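Local structure of glycoside Hydrolase (Bacteroides uniformis, 5T99) at residues A[159-164]-A[377-382]; A[371-376]-A[414-419]; A[128-133]-A[348-353]. The protein is a family 2 glycoside hydrolase that probably cleaves terminal galactose units from agarose-derived oligosaccharides in the gut, and binds the galactosidase inhibitor galacto-isofagomine. One frame throughout, in Å; residues are numbered along the deposited sequence.

Interaction 1 of 3, residues A[159-164]-A[377-382]; sequences SSRWYP and KAKVDN. With GIF (D-galacto-isofagomine), chain C.
Arg161 lays the aliphatic root of its side chain across Val380, the two side chains meeting at about a right angle with CG of Arg161 3.6 Å from CG1 of Val380. The arginine chain leaves beside its own backbone N and then bends at chi3 (-62°), which swings the guanidinium past Lys379 and on to the bound galacto-isofagomine. On the way NE of Arg161 comes within 3.9 Å of CD of Lys379. NH1 of Arg161 gives a fairly straight bond of 3.0 Å to O2 of the inhibitor, and NH2 of Arg161 one of equal length to O1 (3.0 Å), so two neighbouring hydroxyls are gripped by one group. The extended chain of Lys379 brings its NZ to 4.3 Å from NH1 of Arg161, and the same NZ hydrogen-bonds to the carbonyl of Asn416. Both cations converge on the carboxylate of Asp373, Arg161 through NE and Lys379 through NZ, which probably fixes the rotation of the guanidinium. The other branch of the valine, CG2 of Val380, rests 3.9 Å from C of Ser159, and beyond it CB of Ser159 touches O of Asn382 at 3.3 Å. The hydroxyl of Ser159 turns back to the carbonyl of Arg156, while the Asn382 amide reaches that of Asp157. Rather than an extension of either sheet, this surface contact joins the loop between strands 146-153 and 172-177 of the sugar-binding region to the barrel loop between strand 366-370 and helix 388-403.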
loop_
_atom_site.group_PDB
_atom_site.type_symbol
_atom_site.label_atom_id
_atom_site.label_comp_id
_atom_site.label_asym_id
_atom_site.label_seq_id
_atom_site.Cartn_x
_atom_site.Cartn_y
_atom_site.Cartn_z
ATOM N N SER A 159 7.417 -9.152 17.565
ATOM C CA SER A 159 6.836 -7.816 17.613
ATOM C C SER A 159 5.900 -7.518 16.440
ATOM O O SER A 159 5.352 -6.404 16.354
ATOM C CB SER A 159 7.956 -6.783 17.641
ATOM O OG SER A 159 8.678 -6.784 16.425
ATOM N N SER A 160 5.713 -8.509 15.558
ATOM C CA SER A 160 4.915 -8.356 14.338
ATOM C C SER A 160 4.417 -9.706 13.823
ATOM O O SER A 160 5.183 -10.649 13.768
ATOM C CB SER A 160 5.743 -7.671 13.255
ATOM O OG SER A 160 4.928 -7.359 12.148
ATOM N N ARG A 161 3.147 -9.782 13.436
ATOM C CA ARG A 161 2.576 -11.001 12.836
ATOM C C ARG A 161 2.857 -11.113 11.333
ATOM O O ARG A 161 2.582 -12.138 10.732
ATOM C CB ARG A 161 1.062 -11.062 13.054
ATOM C CG ARG A 161 0.645 -10.959 14.508
ATOM C CD ARG A 161 -0.842 -11.196 14.693
ATOM N NE ARG A 161 -1.678 -10.209 13.994
ATOM C CZ ARG A 161 -2.267 -10.381 12.806
ATOM N NH1 ARG A 161 -3.002 -9.402 12.296
ATOM N NH2 ARG A 161 -2.144 -11.505 12.111
ATOM N N TRP A 162 3.382 -10.051 10.727
ATOM C CA TRP A 162 3.762 -10.047 9.309
ATOM C C TRP A 162 5.146 -9.439 9.203
ATOM O O TRP A 162 5.664 -8.919 10.185
ATOM C CB TRP A 162 2.758 -9.226 8.485
ATOM C CG TRP A 162 2.638 -7.796 8.934
ATOM C CD1 TRP A 162 3.336 -6.727 8.463
ATOM C CD2 TRP A 162 1.789 -7.297 9.966
ATOM N NE1 TRP A 162 2.965 -5.584 9.127
ATOM C CE2 TRP A 162 2.013 -5.905 10.056
ATOM C CE3 TRP A 162 0.840 -7.885 10.805
ATOM C CZ2 TRP A 162 1.327 -5.091 10.958
ATOM C CZ3 TRP A 162 0.154 -7.072 11.708
ATOM C CH2 TRP A 162 0.405 -5.687 11.772
ATOM N N TYR A 163 5.733 -9.490 8.012
ATOM C CA TYR A 163 7.062 -8.921 7.777
ATOM C C TYR A 163 7.025 -7.399 7.950
ATOM O O TYR A 163 6.341 -6.711 7.183
ATOM C CB TYR A 163 7.548 -9.257 6.368
ATOM C CG TYR A 163 8.870 -8.646 6.000
ATOM C CD1 TYR A 163 10.050 -9.227 6.428
ATOM C CD2 TYR A 163 8.947 -7.494 5.219
ATOM C CE1 TYR A 163 11.283 -8.682 6.106
ATOM C CE2 TYR A 163 10.179 -6.937 4.887
ATOM C CZ TYR A 163 11.346 -7.549 5.334
ATOM O OH TYR A 163 12.589 -7.053 5.037
ATOM N N PRO A 164 7.753 -6.874 8.948
ATOM C CA PRO A 164 7.792 -5.427 9.171
ATOM C C PRO A 164 8.894 -4.683 8.429
ATOM O O PRO A 164 8.791 -3.458 8.255
ATOM C CB PRO A 164 8.052 -5.326 10.669
ATOM C CG PRO A 164 8.892 -6.519 10.972
ATOM C CD PRO A 164 8.521 -7.595 9.978
ATOM N N LYS A 377 -4.329 -5.630 25.101
ATOM C CA LYS A 377 -4.151 -7.093 25.180
ATOM C C LYS A 377 -3.260 -7.590 24.034
ATOM O O LYS A 377 -3.528 -7.303 22.863
ATOM C CB LYS A 377 -5.502 -7.813 25.088
ATOM C CG LYS A 377 -6.477 -7.551 26.229
ATOM C CD LYS A 377 -6.130 -8.341 27.488
ATOM C CE LYS A 377 -7.366 -8.917 28.193
ATOM N NZ LYS A 377 -8.112 -7.875 28.942
ATOM N N ALA A 378 -2.233 -8.365 24.389
ATOM C CA ALA A 378 -1.206 -8.848 23.446
ATOM C C ALA A 378 -1.688 -9.956 22.514
ATOM O O ALA A 378 -2.281 -10.930 22.963
ATOM C CB ALA A 378 -0.001 -9.359 24.226
ATOM N N LYS A 379 -1.432 -9.783 21.218
ATOM C CA LYS A 379 -1.466 -10.872 20.242
ATOM C C LYS A 379 -0.091 -11.493 20.121
ATOM O O LYS A 379 0.014 -12.711 20.020
ATOM C CB LYS A 379 -1.872 -10.386 18.856
ATOM C CG LYS A 379 -3.315 -9.950 18.713
ATOM C CD LYS A 379 -3.544 -9.456 17.298
ATOM C CE LYS A 379 -4.997 -9.124 17.061
ATOM N NZ LYS A 379 -5.189 -8.362 15.806
ATOM N N VAL A 380 0.949 -10.653 20.095
ATOM C CA VAL A 380 2.346 -11.104 20.084
ATOM C C VAL A 380 3.076 -10.495 21.272
ATOM O O VAL A 380 2.675 -9.444 21.755
ATOM C CB VAL A 380 3.061 -10.757 18.761
ATOM C CG1 VAL A 380 2.416 -11.508 17.605
ATOM C CG2 VAL A 380 3.062 -9.253 18.484
ATOM N N ASP A 381 4.147 -11.149 21.723
ATOM C CA ASP A 381 4.830 -10.797 22.990
ATOM C C ASP A 381 5.356 -9.380 23.059
ATOM O O ASP A 381 5.268 -8.747 24.102
ATOM C CB ASP A 381 5.989 -11.770 23.294
ATOM C CG ASP A 381 5.518 -13.097 23.885
ATOM O OD1 ASP A 381 6.355 -14.000 24.049
ATOM O OD2 ASP A 381 4.318 -13.251 24.197
ATOM N N ASN A 382 5.906 -8.890 21.950
ATOM C CA ASN A 382 6.453 -7.535 21.883
ATOM C C ASN A 382 5.680 -6.622 20.910
ATOM O O ASN A 382 6.267 -5.749 20.265
ATOM C CB ASN A 382 7.939 -7.608 21.531
ATOM C CG ASN A 382 8.752 -8.315 22.605
ATOM O OD1 ASN A 382 8.820 -7.857 23.745
ATOM N ND2 ASN A 382 9.375 -9.429 22.248
HETATM C C GIF C . -5.802 -10.644 10.078
HETATM N N GIF C . -6.881 -11.570 9.766
HETATM O O GIF C . -6.123 -15.128 7.287
HETATM C C1 GIF C . -4.749 -10.686 8.989
HETATM O O1 GIF C . -3.677 -12.679 9.798
HETATM C C2 GIF C . -4.334 -12.119 8.663
HETATM O O2 GIF C . -3.606 -9.947 9.414
HETATM C C3 GIF C . -5.535 -12.981 8.286
HETATM C C4 GIF C . -6.588 -12.942 9.389
HETATM C C5 GIF C . -5.107 -14.424 8.014
#

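Interaction 2 of 3, residues A[371-376]-A[414-419]; sequences AFDEWT and IGNEIL. With GIF (D-galacto-isofagomine), chain C; EDO (1,2-ethanediol), chain P.
Phe372 turns the edge of its ring to strand 414-416, O of Ile414 lying near the ring plane, 3.6 Å from CD2 of Phe372. Its own carbonyl accepts a weak bond from the backbone N of Asn416 and a CA-H...O contact from Gly415. At Asp373 the side chain runs beside that of Asn416, both pointing the same way with carboxylate and amide nearly coplanar (19° apart). CG of Asp373 stands anti to the backbone N (chi1 -178°), bringing a carboxylate whose CB sets out away from the strand back to it. ND2 of Asn416 then bonds to OD1 of Asp373, the carboxylate that also takes Arg161 and Lys379, at 3.0 Å, an almost straight bond lying in the amide plane. Arg346 binds OD1 of Asn416, so the amide is held from both ends and its orientation is fixed. The CA of Glu374 lies against CG2 of Ile418, its carboxylate engaging His385. Trp375 follows as a buried slab: NE1 of Trp375 bonds to O of Ile414 at 2.9 Å, somewhat tilted from the ring plane, while CG1 of Ile418 sits over the six-membered ring, 3.5 Å from its centroid, in a CH-pi contact. CD1 of Ile414 touches CZ2 of Trp375 at 3.8 Å. A water accepts bonds from the backbone N of both Trp375 and Leu419. The neighbouring Asn416-Glu417 pair lines the sugar pocket, the Asn-Glu sequence that in family 2 enzymes typically carries the acid/base. The contact lies at the C-terminal ends of adjacent parallel barrel strands 366-370 and 409-416, with Trp375 and Ile414 packed against helix 427-441 and Ala371 against helix 388-403.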
loop_
_atom_site.group_PDB
_atom_site.type_symbol
_atom_site.label_atom_id
_atom_site.label_comp_id
_atom_site.label_asym_id
_atom_site.label_seq_id
_atom_site.Cartn_x
_atom_site.Cartn_y
_atom_site.Cartn_z
ATOM N N ALA A 371 -4.745 2.195 12.254
ATOM C CA ALA A 371 -3.716 2.601 13.204
ATOM C C ALA A 371 -2.953 1.435 13.842
ATOM O O ALA A 371 -1.725 1.493 13.919
ATOM C CB ALA A 371 -4.333 3.468 14.301
ATOM N N PHE A 372 -3.678 0.408 14.306
ATOM C CA PHE A 372 -3.125 -0.602 15.220
ATOM C C PHE A 372 -3.661 -1.997 14.956
ATOM O O PHE A 372 -4.787 -2.167 14.476
ATOM C CB PHE A 372 -3.460 -0.273 16.684
ATOM C CG PHE A 372 -3.091 1.121 17.111
ATOM C CD1 PHE A 372 -1.778 1.549 17.060
ATOM C CD2 PHE A 372 -4.063 1.998 17.580
ATOM C CE1 PHE A 372 -1.435 2.837 17.452
ATOM C CE2 PHE A 372 -3.731 3.283 17.977
ATOM C CZ PHE A 372 -2.412 3.709 17.916
ATOM N N ASP A 373 -2.854 -2.992 15.313
ATOM C CA ASP A 373 -3.235 -4.412 15.242
ATOM C C ASP A 373 -3.569 -5.010 16.617
ATOM O O ASP A 373 -4.194 -6.073 16.694
ATOM C CB ASP A 373 -2.119 -5.218 14.567
ATOM C CG ASP A 373 -2.464 -6.680 14.408
ATOM O OD1 ASP A 373 -3.521 -6.987 13.805
ATOM O OD2 ASP A 373 -1.678 -7.526 14.893
ATOM N N GLU A 374 -3.155 -4.350 17.694
ATOM C CA GLU A 374 -3.577 -4.739 19.056
ATOM C C GLU A 374 -3.603 -3.511 19.965
ATOM O O GLU A 374 -2.943 -2.519 19.672
ATOM C CB GLU A 374 -2.645 -5.819 19.629
ATOM C CG GLU A 374 -1.199 -5.378 19.798
ATOM C CD GLU A 374 -0.288 -6.480 20.322
ATOM O OE1 GLU A 374 -0.282 -7.577 19.751
ATOM O OE2 GLU A 374 0.444 -6.242 21.295
ATOM N N TRP A 375 -4.364 -3.580 21.057
ATOM C CA TRP A 375 -4.506 -2.437 21.953
ATOM C C TRP A 375 -3.803 -2.705 23.273
ATOM O O TRP A 375 -2.585 -2.644 23.301
ATOM C CB TRP A 375 -5.972 -2.047 22.134
ATOM C CG TRP A 375 -6.659 -1.587 20.897
ATOM C CD1 TRP A 375 -6.084 -1.149 19.736
ATOM C CD2 TRP A 375 -8.074 -1.489 20.708
ATOM N NE1 TRP A 375 -7.054 -0.801 18.830
ATOM C CE2 TRP A 375 -8.286 -0.996 19.399
ATOM C CE3 TRP A 375 -9.187 -1.770 21.519
ATOM C CZ2 TRP A 375 -9.559 -0.786 18.879
ATOM C CZ3 TRP A 375 -10.450 -1.554 21.006
ATOM C CH2 TRP A 375 -10.628 -1.066 19.692
ATOM N N THR A 376 -4.541 -2.989 24.355
ATOM C CA THR A 376 -3.922 -3.284 25.657
ATOM C C THR A 376 -3.601 -4.763 25.810
ATOM O O THR A 376 -2.719 -5.099 26.581
ATOM C CB THR A 376 -4.793 -2.842 26.862
ATOM O OG1 THR A 376 -5.938 -3.699 26.999
ATOM C CG2 THR A 376 -5.236 -1.380 26.711
ATOM N N ILE A 414 -9.542 2.153 13.846
ATOM C CA ILE A 414 -8.844 2.205 15.143
ATOM C C ILE A 414 -8.154 0.905 15.557
ATOM O O ILE A 414 -7.332 0.899 16.484
ATOM C CB ILE A 414 -9.768 2.664 16.309
ATOM C CG1 ILE A 414 -11.046 1.823 16.391
ATOM C CG2 ILE A 414 -10.093 4.146 16.168
ATOM C CD1 ILE A 414 -11.805 1.979 17.689
ATOM N N GLY A 415 -8.486 -0.190 14.899
ATOM C CA GLY A 415 -7.858 -1.453 15.208
ATOM C C GLY A 415 -8.351 -2.584 14.331
ATOM O O GLY A 415 -9.380 -2.476 13.648
ATOM N N ASN A 416 -7.605 -3.678 14.374
ATOM C CA ASN A 416 -7.946 -4.888 13.644
ATOM C C ASN A 416 -7.941 -6.098 14.555
ATOM O O ASN A 416 -6.917 -6.400 15.178
ATOM C CB ASN A 416 -6.945 -5.109 12.521
ATOM C CG ASN A 416 -7.056 -6.486 11.926
ATOM O OD1 ASN A 416 -8.011 -6.782 11.205
ATOM N ND2 ASN A 416 -6.095 -7.353 12.247
ATOM N N GLU A 417 -9.076 -6.791 14.614
ATOM C CA GLU A 417 -9.211 -8.077 15.335
ATOM C C GLU A 417 -8.706 -8.042 16.777
ATOM O O GLU A 417 -8.138 -9.016 17.265
ATOM C CB GLU A 417 -8.506 -9.203 14.557
ATOM C CG GLU A 417 -9.010 -9.371 13.137
ATOM C CD GLU A 417 -8.524 -10.641 12.468
ATOM O OE1 GLU A 417 -7.404 -11.111 12.768
ATOM O OE2 GLU A 417 -9.265 -11.161 11.621
ATOM N N ILE A 418 -8.898 -6.918 17.450
ATOM C CA ILE A 418 -8.330 -6.726 18.785
ATOM C C ILE A 418 -8.960 -7.647 19.835
ATOM O O ILE A 418 -10.151 -7.942 19.773
ATOM C CB ILE A 418 -8.356 -5.242 19.235
ATOM C CG1 ILE A 418 -9.783 -4.716 19.545
ATOM C CG2 ILE A 418 -7.573 -4.384 18.250
ATOM C CD1 ILE A 418 -10.779 -4.567 18.411
ATOM N N LEU A 419 -8.150 -8.109 20.787
ATOM C CA LEU A 419 -8.613 -9.089 21.794
ATOM C C LEU A 419 -9.691 -8.538 22.753
ATOM O O LEU A 419 -10.490 -9.309 23.307
ATOM C CB LEU A 419 -7.425 -9.665 22.577
ATOM C CG LEU A 419 -6.728 -10.872 21.925
ATOM C CD1 LEU A 419 -6.526 -10.712 20.421
ATOM C CD2 LEU A 419 -5.401 -11.151 22.619
HETATM C C GIF C . -5.802 -10.644 10.078
HETATM N N GIF C . -6.881 -11.570 9.766
HETATM O O GIF C . -6.123 -15.128 7.287
HETATM C C1 GIF C . -4.749 -10.686 8.989
HETATM O O1 GIF C . -3.677 -12.679 9.798
HETATM C C2 GIF C . -4.334 -12.119 8.663
HETATM O O2 GIF C . -3.606 -9.947 9.414
HETATM C C3 GIF C . -5.535 -12.981 8.286
HETATM C C4 GIF C . -6.588 -12.942 9.389
HETATM C C5 GIF C . -5.107 -14.424 8.014
HETATM C C1 EDO P . -10.935 -14.510 11.610
HETATM O O1 EDO P . -12.208 -14.872 12.190
HETATM C C2 EDO P . -9.777 -15.064 12.428
HETATM O O2 EDO P . -8.598 -14.316 12.116
HETATM O O HOH W 1 -5.625 -6.151 21.471
#

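Interaction 3 of 3, residues A[128-133]-A[348-353]; sequences YGYTGF and SHNPPS. With GIF (D-galacto-isofagomine), chain C.
Tyr130 and Asn350 stack, ring and amide planes 20° apart, with CB of Asn350 over the tyrosine ring, 3.6 Å from its centroid, in a CH-pi contact. The amide nitrogen lies farther along the same ring, ND2 of Asn350 being 3.2 Å from CD1 of Tyr130. CG of Asn350 is wedged between its own backbone N and carbonyl carbon (chi1 50°), which lays the amide along the aromatic face. Next to this, CB of Tyr130 packs on CD of Pro351 at 3.8 Å, and the tyrosine carbonyl rests against the proline CB. Tyr128 meets Asn350 at about a right angle, with OH of Tyr128 3.9 Å from CB of Asn350. A water donates to both this hydroxyl and O of His349, bridging the segments.

The loop 348-353 follows barrel strand 344-346 of the TIM barrel, on the C-terminal side where such barrels hold their active sites, and 128-133 belongs to the sugar-binding region, so the stack joins the two regions one residue from the pocket residue His349. The peptide bond before His349 is cis, and the imidazole turns its edge to the inhibitor, NE2 of His349 bonding to O2 at 2.7 Å.

What positions the amide is a bond from ND2 of Asn350 to O of Pro351 (3.1 Å), in the amide plane but above the carbonyl plane, plus a weak one from N of His349 to OD1 of Asn350. An alanine at Tyr130 is likely to leave the Asn350 amide without the tyrosine face it stacks on and Trp162 NE1 without the hydroxyl it weakly binds. Farther out, Glu370 holds ND1 of His349, Ala371 binds the Tyr128 hydroxyl through its carbonyl, and Arg170 clasps the carbonyls of both Tyr130 and Pro351.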
loop_
_atom_site.group_PDB
_atom_site.type_symbol
_atom_site.label_atom_id
_atom_site.label_comp_id
_atom_site.label_asym_id
_atom_site.label_seq_id
_atom_site.Cartn_x
_atom_site.Cartn_y
_atom_site.Cartn_z
ATOM N N TYR A 128 7.084 2.936 17.964
ATOM C CA TYR A 128 6.193 2.410 16.909
ATOM C C TYR A 128 6.702 2.758 15.512
ATOM O O TYR A 128 6.805 3.927 15.149
ATOM C CB TYR A 128 4.778 2.944 17.102
ATOM C CG TYR A 128 3.679 2.236 16.324
ATOM C CD1 TYR A 128 3.620 0.842 16.246
ATOM C CD2 TYR A 128 2.656 2.970 15.701
ATOM C CE1 TYR A 128 2.603 0.202 15.551
ATOM C CE2 TYR A 128 1.639 2.336 15.004
ATOM C CZ TYR A 128 1.613 0.952 14.936
ATOM O OH TYR A 128 0.609 0.306 14.261
ATOM N N GLY A 129 7.004 1.743 14.717
ATOM C CA GLY A 129 7.690 1.968 13.454
ATOM C C GLY A 129 6.893 2.531 12.292
ATOM O O GLY A 129 7.487 2.888 11.273
ATOM N N TYR A 130 5.569 2.621 12.439
ATOM C CA TYR A 130 4.687 3.066 11.373
ATOM C C TYR A 130 4.238 4.522 11.467
ATOM O O TYR A 130 3.734 5.060 10.481
ATOM C CB TYR A 130 3.459 2.172 11.331
ATOM C CG TYR A 130 3.767 0.724 11.030
ATOM C CD1 TYR A 130 4.083 0.314 9.737
ATOM C CD2 TYR A 130 3.733 -0.239 12.033
ATOM C CE1 TYR A 130 4.369 -1.019 9.460
ATOM C CE2 TYR A 130 4.008 -1.567 11.767
ATOM C CZ TYR A 130 4.321 -1.961 10.480
ATOM O OH TYR A 130 4.586 -3.288 10.205
ATOM N N THR A 131 4.373 5.145 12.641
ATOM C CA THR A 131 4.156 6.582 12.783
ATOM C C THR A 131 5.480 7.300 12.655
ATOM O O THR A 131 6.537 6.769 13.036
ATOM C CB THR A 131 3.502 6.950 14.130
ATOM O OG1 THR A 131 4.176 6.291 15.204
ATOM C CG2 THR A 131 2.044 6.528 14.137
ATOM N N GLY A 132 5.433 8.505 12.104
ATOM C CA GLY A 132 6.629 9.316 11.952
ATOM C C GLY A 132 6.890 10.102 13.211
ATOM O O GLY A 132 6.036 10.161 14.102
ATOM N N PHE A 133 8.081 10.688 13.293
ATOM C CA PHE A 133 8.461 11.561 14.405
ATOM C C PHE A 133 9.456 12.624 13.937
ATOM O O PHE A 133 10.030 12.537 12.847
ATOM C CB PHE A 133 9.027 10.749 15.590
ATOM C CG PHE A 133 10.301 10.000 15.278
ATOM C CD1 PHE A 133 11.545 10.558 15.577
ATOM C CD2 PHE A 133 10.257 8.740 14.684
ATOM C CE1 PHE A 133 12.718 9.872 15.295
ATOM C CE2 PHE A 133 11.423 8.053 14.398
ATOM C CZ PHE A 133 12.657 8.617 14.706
ATOM N N SER A 348 -4.139 -2.491 6.142
ATOM C CA SER A 348 -3.856 -3.552 7.105
ATOM C C SER A 348 -2.381 -3.557 7.521
ATOM O O SER A 348 -1.531 -3.629 6.630
ATOM C CB SER A 348 -4.141 -4.875 6.418
ATOM O OG SER A 348 -3.486 -4.895 5.155
ATOM N N HIS A 349 -2.025 -3.449 8.809
ATOM C CA HIS A 349 -2.863 -2.997 9.938
ATOM C C HIS A 349 -2.068 -1.909 10.682
ATOM O O HIS A 349 -1.632 -2.078 11.834
ATOM C CB HIS A 349 -3.198 -4.148 10.892
ATOM C CG HIS A 349 -3.790 -5.337 10.220
ATOM N ND1 HIS A 349 -5.088 -5.365 9.758
ATOM C CD2 HIS A 349 -3.267 -6.554 9.941
ATOM C CE1 HIS A 349 -5.338 -6.545 9.217
ATOM N NE2 HIS A 349 -4.247 -7.283 9.312
ATOM N N ASN A 350 -1.878 -0.794 9.988
ATOM C CA ASN A 350 -0.912 0.215 10.387
ATOM C C ASN A 350 -0.932 1.359 9.393
ATOM O O ASN A 350 -1.370 1.181 8.253
ATOM C CB ASN A 350 0.514 -0.360 10.423
ATOM C CG ASN A 350 0.877 -1.113 9.153
ATOM O OD1 ASN A 350 0.714 -2.329 9.073
ATOM N ND2 ASN A 350 1.346 -0.391 8.144
ATOM N N PRO A 351 -0.440 2.532 9.809
ATOM C CA PRO A 351 -0.322 3.613 8.836
ATOM C C PRO A 351 0.646 3.256 7.703
ATOM O O PRO A 351 1.705 2.685 7.967
ATOM C CB PRO A 351 0.241 4.772 9.666
ATOM C CG PRO A 351 -0.236 4.498 11.051
ATOM C CD PRO A 351 -0.204 2.999 11.184
ATOM N N PRO A 352 0.290 3.597 6.451
ATOM C CA PRO A 352 1.209 3.413 5.342
ATOM C C PRO A 352 2.168 4.591 5.246
ATOM O O PRO A 352 2.164 5.478 6.100
ATOM C CB PRO A 352 0.274 3.373 4.147
ATOM C CG PRO A 352 -0.807 4.328 4.522
ATOM C CD PRO A 352 -0.964 4.237 6.007
ATOM N N SER A 353 3.002 4.593 4.221
ATOM C CA SER A 353 3.892 5.720 3.978
ATOM C C SER A 353 3.060 6.878 3.426
ATOM O O SER A 353 1.990 6.642 2.852
ATOM C CB SER A 353 4.949 5.327 2.966
ATOM O OG SER A 353 4.326 5.048 1.742
HETATM C C GIF C . -5.802 -10.644 10.078
HETATM N N GIF C . -6.881 -11.570 9.766
HETATM O O GIF C . -6.123 -15.128 7.287
HETATM C C1 GIF C . -4.749 -10.686 8.989
HETATM O O1 GIF C . -3.677 -12.679 9.798
HETATM C C2 GIF C . -4.334 -12.119 8.663
HETATM O O2 GIF C . -3.606 -9.947 9.414
HETATM C C3 GIF C . -5.535 -12.981 8.286
HETATM C C4 GIF C . -6.588 -12.942 9.389
HETATM C C5 GIF C . -5.107 -14.424 8.014
HETATM O O HOH W 2 0.439 -2.403 13.594
#

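All three contacts reach the bound galacto-isofagomine, their centres about 11 Å (interactions 1 and 2), 14 Å (1 and 3) and 13 Å (2 and 3) apart. Interactions 1 and 3 each join a loop of the sugar-binding region to the TIM barrel, and their segments alternate along the chain, as do those of 1 and 2; interaction 2 lies wholly within the barrel, after interaction 3 has closed. Segment 371-376 runs straight into 377-382, and side-chain bonds tie each contact to the other two. Arg161, reaching in from the sugar-binding region, and barrel residue His349 thus meet at the same inhibitor hydroxyl, making the pocket a product of both domains.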